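GPI-anchored protein LLG1 (Arabidopsis thaliana, PDB 6A5D) probably acts at the plant cell surface as a GPI-anchored co-receptor that takes part in the perception of RALF peptides within a heterotypic receptor complex. Local coordinates at residues C52-K57 / F93-C97. Sequence-based numbering, arbitrary orientation.
Sequences CCGAFK and FANQC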
loop_
_atom_site.group_PDB
_atom_site.type_symbol
_atom_site.label_atom_id
_atom_site.label_comp_id
_atom_site.label_asym_id
_atom_site.label_seq_id
_atom_site.Cartn_x
_atom_site.Cartn_y
_atom_site.Cartn_z
ATOM N N CYS A 52 9.468 -2.301 -4.905
ATOM C CA CYS A 52 8.590 -2.220 -3.747
ATOM C C CYS A 52 7.368 -1.374 -4.050
ATOM O O CYS A 52 6.245 -1.761 -3.712
ATOM C CB CYS A 52 9.354 -1.664 -2.545
ATOM S SG CYS A 52 10.568 -2.819 -1.811
ATOM N N CYS A 53 7.560 -0.211 -4.682
ATOM C CA CYS A 53 6.423 0.616 -5.064
ATOM C C CYS A 53 5.506 -0.123 -6.029
ATOM O O CYS A 53 4.282 -0.093 -5.868
ATOM C CB CYS A 53 6.907 1.928 -5.673
ATOM S SG CYS A 53 5.551 2.947 -6.231
ATOM N N GLY A 54 6.078 -0.801 -7.031
ATOM C CA GLY A 54 5.243 -1.514 -7.986
ATOM C C GLY A 54 4.413 -2.602 -7.335
ATOM O O GLY A 54 3.237 -2.770 -7.664
ATOM N N ALA A 55 5.006 -3.350 -6.405
ATOM C CA ALA A 55 4.272 -4.421 -5.734
ATOM C C ALA A 55 3.162 -3.852 -4.863
ATOM O O ALA A 55 2.060 -4.417 -4.788
ATOM C CB ALA A 55 5.242 -5.248 -4.892
ATOM N N PHE A 56 3.445 -2.741 -4.184
ATOM C CA PHE A 56 2.436 -2.073 -3.375
ATOM C C PHE A 56 1.268 -1.582 -4.227
ATOM O O PHE A 56 0.101 -1.770 -3.851
ATOM C CB PHE A 56 3.106 -0.921 -2.629
ATOM C CG PHE A 56 2.152 0.034 -1.992
ATOM C CD1 PHE A 56 1.333 -0.366 -0.952
ATOM C CD2 PHE A 56 2.071 1.347 -2.434
ATOM C CE1 PHE A 56 0.459 0.517 -0.360
ATOM C CE2 PHE A 56 1.199 2.236 -1.832
ATOM C CZ PHE A 56 0.380 1.810 -0.799
ATOM N N LYS A 57 1.558 -0.947 -5.378
ATOM C CA LYS A 57 0.497 -0.524 -6.292
ATOM C C LYS A 57 -0.276 -1.722 -6.814
ATOM O O LYS A 57 -1.512 -1.699 -6.860
ATOM C CB LYS A 57 1.100 0.266 -7.454
ATOM C CG LYS A 57 1.454 1.697 -7.046
ATOM C CD LYS A 57 2.109 2.517 -8.154
ATOM C CE LYS A 57 2.415 3.920 -7.645
ATOM N NZ LYS A 57 2.906 4.824 -8.736
ATOM N N PHE A 93 6.448 2.511 1.723
ATOM C CA PHE A 93 5.899 2.475 0.371
ATOM C C PHE A 93 5.490 3.855 -0.100
ATOM O O PHE A 93 5.735 4.220 -1.255
ATOM C CB PHE A 93 4.736 1.484 0.302
ATOM C CG PHE A 93 5.160 0.100 0.620
ATOM C CD1 PHE A 93 5.833 -0.653 -0.323
ATOM C CD2 PHE A 93 4.987 -0.421 1.883
ATOM C CE1 PHE A 93 6.286 -1.929 -0.022
ATOM C CE2 PHE A 93 5.434 -1.695 2.198
ATOM C CZ PHE A 93 6.098 -2.449 1.251
ATOM N N ALA A 94 4.881 4.648 0.783
ATOM C CA ALA A 94 4.575 6.028 0.437
ATOM C C ALA A 94 5.834 6.777 0.009
ATOM O O ALA A 94 5.845 7.464 -1.023
ATOM C CB ALA A 94 3.924 6.716 1.634
ATOM N N ASN A 95 6.921 6.630 0.773
ATOM C CA ASN A 95 8.172 7.314 0.443
ATOM C C ASN A 95 8.736 6.806 -0.872
ATOM O O ASN A 95 9.104 7.601 -1.748
ATOM C CB ASN A 95 9.198 7.103 1.560
ATOM C CG ASN A 95 8.869 7.887 2.809
ATOM O OD1 ASN A 95 8.089 8.831 2.773
ATOM N ND2 ASN A 95 9.485 7.507 3.925
ATOM N N GLN A 96 8.818 5.475 -1.028
ATOM C CA GLN A 96 9.390 4.911 -2.250
ATOM C C GLN A 96 8.604 5.325 -3.486
ATOM O O GLN A 96 9.193 5.680 -4.514
ATOM C CB GLN A 96 9.439 3.381 -2.195
ATOM C CG GLN A 96 10.287 2.788 -1.094
ATOM C CD GLN A 96 9.963 1.327 -0.872
ATOM O OE1 GLN A 96 8.780 0.929 -0.892
ATOM N NE2 GLN A 96 11.000 0.506 -0.670
ATOM N N CYS A 97 7.266 5.272 -3.420
ATOM C CA CYS A 97 6.475 5.625 -4.590
ATOM C C CYS A 97 6.612 7.112 -4.897
ATOM O O CYS A 97 6.666 7.508 -6.068
ATOM C CB CYS A 97 5.008 5.239 -4.379
ATOM S SG CYS A 97 4.660 3.481 -4.478
HETATM O O HOH W 1 6.195 5.891 -8.805
#
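Cys53 and Cys97 bring helices 52-57 and 93-97 together: the axes of the two short segments come within 8.9 Å and cross at -116°, and the nearest CA pair, Cys53 and Cys97, lies 5.0 Å apart. A disulfide joins the two residues, with a bond of 2.0 Å from Cys53 SG to Cys97 SG. No direct hydrogen bond spans the helices, so this covalent link and apolar packing hold them. Beside it Phe56 and Phe93 lie with ring planes 24° apart but slid past each other, and the closer fit comes from Phe93 CB, which sits over one face of the Phe56 ring, 3.9 Å from its centroid. The first torsion of Phe56 (CG anti to the backbone N, chi1 167°) swings the ring toward helix 93-97, with Cys97 SG at its edge, 3.9 Å from Phe56 CD2. An alanine here would remove that ring and is likely to leave Phe93 CB and the disulfide poorly packed. The Phe93 ring turns its edge to the carbonyl of Cys52, CD1 standing 3.6 Å from Cys52 O. At the Cys52 end of segment 52-57 the Gln96 amide rests against Cys52, its OE1 3.1 Å from Cys52 CB. The extended Lys57 chain passes the disulfide with CE near Cys97 SG; its NZ is hydrogen-bonded to the carbonyl oxygens of Gly103 and Glu105. Helix 74-86 packs against the aromatic pair, Met78 and Ile82 meeting Phe56 and Ile82 also reaching Phe93. A second disulfide, Cys52 to Cys42, ties helix 49-60 to the preceding loop in this small, strandless helical domain.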